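Local structure of cobalamin biosynthesis protein CobN (Mycobacterium tuberculosis, 7C6O) at residues R1017-W1029 with Q1076-L1088. The protein is the large, catalytic subunit of cobaltochelatase, which probably inserts cobalt into the corrin ring during cobalamin biosynthesis. Residues are numbered along the deposited sequence; the frame is centred on the assembly and turned at random.
Sequences RDDADLAQVYTAW and QYHGGMVATVRAL
Tyr1026 of helix 1019-1029 lies across the backbone of helix 1076-1088 at Gly1080, in a helix-helix packing whose short axes approach to 8.3 Å with a signed crossing angle of -120°. Both helices are connected in the chain to strands of one mixed sheet: strand 1032-1034 follows the first, and strands 1056-1061 and 1094-1099 precede and follow the second.

Followed outward, the tyrosine starts at CB, 3.5 Å from Thr1084 OG1. Its CG stands anti to the backbone N (chi1 -179°), which carries the ring across the partner helix. CD1 comes within 3.2 Å of Thr1084 OG1, an oblique approach to the ring, while on the other branch CD2 and CE2 rest against the Gly1080 carbonyl carbon, so that the ring lies directly against the glycine backbone. Gly1080 O lies over one ring face, displaced toward the rim. At the tip, OH lies near Met1081 CB, bonds to Tyr1051 OH and shares a water in the ring plane that donates to Tyr1077 O. Arg939 adds a cation-pi contact.

Thr1084 OG1 donates to Gly1080 O at 2.8 Å, from the opposite face of that carbonyl to Thr1084 N, so its hydroxyl is satisfied within its own helix although it faces the tyrosine. Beyond it, the alanines Ala1023 and Ala1087 meet CB to CB at 3.6 Å where the backbones run close; alongside, Leu1022 CD1 touches Ala1083 CB.

At the other end Arg1086 grips Asp1019 side-on in a salt bridge, with Thr1156 O taking its NH1. The carboxylate and guanidinium planes are 52° apart; NE reaches OD2 of Asp1019 at 2.6 Å and NH2 reaches OD1 at 2.9 Å, both from above the carboxylate plane.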
loop_
_atom_site.group_PDB
_atom_site.type_symbol
_atom_site.label_atom_id
_atom_site.label_comp_id
_atom_site.label_asym_id
_atom_site.label_seq_id
_atom_site.Cartn_x
_atom_site.Cartn_y
_atom_site.Cartn_z
ATOM N N ARG A 1017 10.536 -18.469 -24.914
ATOM C CA ARG A 1017 10.780 -19.870 -25.237
ATOM C C ARG A 1017 11.494 -20.627 -24.119
ATOM O O ARG A 1017 11.163 -21.780 -23.829
ATOM C CB ARG A 1017 11.588 -19.968 -26.537
ATOM C CG ARG A 1017 12.449 -21.220 -26.656
ATOM C CD ARG A 1017 12.978 -21.386 -28.070
ATOM N NE ARG A 1017 13.628 -20.175 -28.560
ATOM C CZ ARG A 1017 13.890 -19.936 -29.841
ATOM N NH1 ARG A 1017 14.485 -18.807 -30.200
ATOM N NH2 ARG A 1017 13.550 -20.824 -30.765
ATOM N N ASP A 1018 12.490 -20.007 -23.491
ATOM C CA ASP A 1018 13.330 -20.756 -22.561
ATOM C C ASP A 1018 13.655 -19.907 -21.334
ATOM O O ASP A 1018 13.159 -18.788 -21.167
ATOM C CB ASP A 1018 14.594 -21.253 -23.277
ATOM C CG ASP A 1018 15.382 -20.129 -23.935
ATOM O OD1 ASP A 1018 15.139 -18.941 -23.622
ATOM O OD2 ASP A 1018 16.253 -20.440 -24.773
ATOM N N ASP A 1019 14.510 -20.472 -20.470
ATOM C CA ASP A 1019 14.884 -19.818 -19.221
ATOM C C ASP A 1019 15.609 -18.505 -19.464
ATOM O O ASP A 1019 15.477 -17.570 -18.665
ATOM C CB ASP A 1019 15.769 -20.746 -18.386
ATOM C CG ASP A 1019 15.004 -21.913 -17.792
ATOM O OD1 ASP A 1019 13.760 -21.929 -17.898
ATOM O OD2 ASP A 1019 15.649 -22.814 -17.214
ATOM N N ALA A 1020 16.393 -18.419 -20.542
ATOM C CA ALA A 1020 17.109 -17.181 -20.831
ATOM C C ALA A 1020 16.142 -16.028 -21.065
ATOM O O ALA A 1020 16.418 -14.888 -20.675
ATOM C CB ALA A 1020 18.023 -17.367 -22.042
ATOM N N ASP A 1021 15.002 -16.307 -21.703
ATOM C CA ASP A 1021 13.999 -15.269 -21.924
ATOM C C ASP A 1021 13.346 -14.852 -20.614
ATOM O O ASP A 1021 13.173 -13.657 -20.349
ATOM C CB ASP A 1021 12.937 -15.758 -22.907
ATOM C CG ASP A 1021 13.484 -15.968 -24.298
ATOM O OD1 ASP A 1021 14.416 -15.241 -24.698
ATOM O OD2 ASP A 1021 12.972 -16.864 -24.994
ATOM N N LEU A 1022 12.954 -15.830 -19.792
ATOM C CA LEU A 1022 12.371 -15.518 -18.490
ATOM C C LEU A 1022 13.317 -14.655 -17.666
ATOM O O LEU A 1022 12.910 -13.636 -17.094
ATOM C CB LEU A 1022 12.032 -16.811 -17.743
ATOM C CG LEU A 1022 11.027 -17.757 -18.404
ATOM C CD1 LEU A 1022 10.853 -19.030 -17.575
ATOM C CD2 LEU A 1022 9.688 -17.064 -18.619
ATOM N N ALA A 1023 14.592 -15.045 -17.604
ATOM C CA ALA A 1023 15.560 -14.298 -16.808
ATOM C C ALA A 1023 15.802 -12.908 -17.383
ATOM O O ALA A 1023 15.983 -11.944 -16.630
ATOM C CB ALA A 1023 16.874 -15.073 -16.716
ATOM N N GLN A 1024 15.817 -12.784 -18.715
ATOM C CA GLN A 1024 16.067 -11.482 -19.327
ATOM C C GLN A 1024 14.965 -10.488 -18.980
ATOM O O GLN A 1024 15.244 -9.323 -18.672
ATOM C CB GLN A 1024 16.204 -11.619 -20.844
ATOM C CG GLN A 1024 16.450 -10.290 -21.546
ATOM C CD GLN A 1024 16.652 -10.427 -23.044
ATOM O OE1 GLN A 1024 16.619 -11.529 -23.594
ATOM N NE2 GLN A 1024 16.863 -9.297 -23.716
ATOM N N VAL A 1025 13.706 -10.924 -19.026
ATOM C CA VAL A 1025 12.609 -10.032 -18.662
ATOM C C VAL A 1025 12.662 -9.709 -17.174
ATOM O O VAL A 1025 12.574 -8.543 -16.772
ATOM C CB VAL A 1025 11.257 -10.646 -19.066
ATOM C CG1 VAL A 1025 10.108 -9.847 -18.461
ATOM C CG2 VAL A 1025 11.133 -10.688 -20.586
ATOM N N TYR A 1026 12.812 -10.739 -16.333
ATOM C CA TYR A 1026 12.926 -10.517 -14.893
ATOM C C TYR A 1026 14.044 -9.534 -14.573
ATOM O O TYR A 1026 13.872 -8.629 -13.747
ATOM C CB TYR A 1026 13.159 -11.852 -14.184
ATOM C CG TYR A 1026 13.282 -11.765 -12.677
ATOM C CD1 TYR A 1026 14.511 -11.513 -12.072
ATOM C CD2 TYR A 1026 12.177 -11.958 -11.859
ATOM C CE1 TYR A 1026 14.630 -11.441 -10.695
ATOM C CE2 TYR A 1026 12.287 -11.893 -10.481
ATOM C CZ TYR A 1026 13.516 -11.633 -9.906
ATOM O OH TYR A 1026 13.630 -11.564 -8.537
ATOM N N THR A 1027 15.193 -9.682 -15.236
ATOM C CA THR A 1027 16.331 -8.809 -14.971
ATOM C C THR A 1027 16.121 -7.414 -15.548
ATOM O O THR A 1027 16.604 -6.430 -14.977
ATOM C CB THR A 1027 17.605 -9.442 -15.533
ATOM O OG1 THR A 1027 17.733 -10.775 -15.021
ATOM C CG2 THR A 1027 18.832 -8.640 -15.135
ATOM N N ALA A 1028 15.397 -7.305 -16.664
ATOM C CA ALA A 1028 15.128 -5.990 -17.237
ATOM C C ALA A 1028 14.208 -5.165 -16.347
ATOM O O ALA A 1028 14.279 -3.930 -16.360
ATOM C CB ALA A 1028 14.515 -6.136 -18.629
ATOM N N TRP A 1029 13.343 -5.820 -15.576
ATOM C CA TRP A 1029 12.403 -5.123 -14.711
ATOM C C TRP A 1029 12.878 -5.004 -13.271
ATOM O O TRP A 1029 12.388 -4.129 -12.551
ATOM C CB TRP A 1029 11.040 -5.832 -14.728
ATOM C CG TRP A 1029 10.279 -5.677 -16.016
ATOM C CD1 TRP A 1029 10.690 -6.052 -17.263
ATOM C CD2 TRP A 1029 8.970 -5.119 -16.177
ATOM N NE1 TRP A 1029 9.719 -5.759 -18.189
ATOM C CE2 TRP A 1029 8.652 -5.188 -17.549
ATOM C CE3 TRP A 1029 8.032 -4.573 -15.294
ATOM C CZ2 TRP A 1029 7.440 -4.723 -18.060
ATOM C CZ3 TRP A 1029 6.827 -4.117 -15.803
ATOM C CH2 TRP A 1029 6.543 -4.194 -17.174
ATOM N N GLN A 1076 5.181 -14.342 -10.498
ATOM C CA GLN A 1076 6.075 -13.335 -11.063
ATOM C C GLN A 1076 7.321 -13.156 -10.206
ATOM O O GLN A 1076 8.449 -13.197 -10.711
ATOM C CB GLN A 1076 5.347 -12.000 -11.206
ATOM C CG GLN A 1076 4.367 -11.930 -12.351
ATOM C CD GLN A 1076 4.069 -10.498 -12.737
ATOM O OE1 GLN A 1076 4.845 -9.865 -13.452
ATOM N NE2 GLN A 1076 2.947 -9.974 -12.256
ATOM N N TYR A 1077 7.134 -12.948 -8.902
ATOM C CA TYR A 1077 8.260 -12.691 -8.008
ATOM C C TYR A 1077 8.933 -13.986 -7.570
ATOM O O TYR A 1077 10.146 -14.159 -7.736
ATOM C CB TYR A 1077 7.787 -11.895 -6.789
ATOM C CG TYR A 1077 7.561 -10.431 -7.074
ATOM C CD1 TYR A 1077 6.364 -9.986 -7.623
ATOM C CD2 TYR A 1077 8.546 -9.491 -6.797
ATOM C CE1 TYR A 1077 6.154 -8.646 -7.888
ATOM C CE2 TYR A 1077 8.345 -8.151 -7.059
ATOM C CZ TYR A 1077 7.148 -7.735 -7.603
ATOM O OH TYR A 1077 6.943 -6.403 -7.861
ATOM N N HIS A 1078 8.156 -14.904 -6.995
ATOM C CA HIS A 1078 8.719 -16.147 -6.477
ATOM C C HIS A 1078 9.192 -17.044 -7.614
ATOM O O HIS A 1078 10.354 -17.461 -7.654
ATOM C CB HIS A 1078 7.677 -16.862 -5.616
ATOM C CG HIS A 1078 8.227 -17.980 -4.789
ATOM N ND1 HIS A 1078 7.465 -19.064 -4.409
ATOM C CD2 HIS A 1078 9.452 -18.170 -4.243
ATOM C CE1 HIS A 1078 8.200 -19.879 -3.674
ATOM N NE2 HIS A 1078 9.409 -19.358 -3.557
ATOM N N GLY A 1079 8.297 -17.351 -8.553
ATOM C CA GLY A 1079 8.694 -18.153 -9.697
ATOM C C GLY A 1079 9.744 -17.466 -10.549
ATOM O O GLY A 1079 10.644 -18.116 -11.082
ATOM N N GLY A 1080 9.647 -16.142 -10.680
ATOM C CA GLY A 1080 10.652 -15.408 -11.432
ATOM C C GLY A 1080 12.038 -15.527 -10.829
ATOM O O GLY A 1080 13.030 -15.672 -11.551
ATOM N N MET A 1081 12.129 -15.469 -9.498
ATOM C CA MET A 1081 13.420 -15.672 -8.849
ATOM C C MET A 1081 13.947 -17.079 -9.107
ATOM O O MET A 1081 15.127 -17.255 -9.429
ATOM C CB MET A 1081 13.307 -15.404 -7.349
ATOM C CG MET A 1081 14.597 -15.659 -6.583
ATOM S SD MET A 1081 14.502 -15.181 -4.847
ATOM C CE MET A 1081 14.577 -13.394 -4.974
ATOM N N VAL A 1082 13.082 -18.090 -8.985
ATOM C CA VAL A 1082 13.497 -19.469 -9.243
ATOM C C VAL A 1082 14.040 -19.605 -10.661
ATOM O O VAL A 1082 15.107 -20.190 -10.882
ATOM C CB VAL A 1082 12.325 -20.437 -8.998
ATOM C CG1 VAL A 1082 12.700 -21.844 -9.438
ATOM C CG2 VAL A 1082 11.916 -20.420 -7.531
ATOM N N ALA A 1083 13.312 -19.066 -11.641
ATOM C CA ALA A 1083 13.713 -19.228 -13.035
ATOM C C ALA A 1083 15.013 -18.492 -13.332
ATOM O O ALA A 1083 15.850 -18.983 -14.100
ATOM C CB ALA A 1083 12.599 -18.740 -13.962
ATOM N N THR A 1084 15.200 -17.317 -12.733
ATOM C CA THR A 1084 16.407 -16.540 -12.994
ATOM C C THR A 1084 17.641 -17.228 -12.419
ATOM O O THR A 1084 18.689 -17.283 -13.073
ATOM C CB THR A 1084 16.245 -15.129 -12.429
ATOM O OG1 THR A 1084 15.119 -14.500 -13.052
ATOM C CG2 THR A 1084 17.493 -14.292 -12.693
ATOM N N VAL A 1085 17.527 -17.777 -11.207
ATOM C CA VAL A 1085 18.627 -18.550 -10.635
ATOM C C VAL A 1085 18.919 -19.774 -11.495
ATOM O O VAL A 1085 20.083 -20.113 -11.745
ATOM C CB VAL A 1085 18.309 -18.942 -9.180
ATOM C CG1 VAL A 1085 19.399 -19.849 -8.613
ATOM C CG2 VAL A 1085 18.142 -17.699 -8.314
ATOM N N ARG A 1086 17.869 -20.459 -11.961
ATOM C CA ARG A 1086 18.076 -21.625 -12.815
ATOM C C ARG A 1086 18.769 -21.234 -14.114
ATOM O O ARG A 1086 19.677 -21.933 -14.575
ATOM C CB ARG A 1086 16.744 -22.319 -13.105
ATOM C CG ARG A 1086 16.891 -23.627 -13.882
ATOM C CD ARG A 1086 15.557 -24.333 -14.116
ATOM N NE ARG A 1086 14.631 -23.511 -14.889
ATOM C CZ ARG A 1086 13.509 -22.993 -14.401
ATOM N NH1 ARG A 1086 13.164 -23.227 -13.143
ATOM N NH2 ARG A 1086 12.727 -22.250 -15.175
ATOM N N ALA A 1087 18.359 -20.113 -14.713
ATOM C CA ALA A 1087 19.003 -19.653 -15.940
ATOM C C ALA A 1087 20.480 -19.363 -15.712
ATOM O O ALA A 1087 21.326 -19.703 -16.550
ATOM C CB ALA A 1087 18.291 -18.410 -16.472
ATOM N N LEU A 1088 20.813 -18.747 -14.577
ATOM C CA LEU A 1088 22.195 -18.353 -14.323
ATOM C C LEU A 1088 23.077 -19.559 -14.021
ATOM O O LEU A 1088 24.229 -19.616 -14.469
ATOM C CB LEU A 1088 22.247 -17.350 -13.171
ATOM C CG LEU A 1088 21.717 -15.948 -13.470
ATOM C CD1 LEU A 1088 21.513 -15.169 -12.184
ATOM C CD2 LEU A 1088 22.668 -15.207 -14.403
HETATM O O HOH W 1 11.471 -11.974 -6.922
#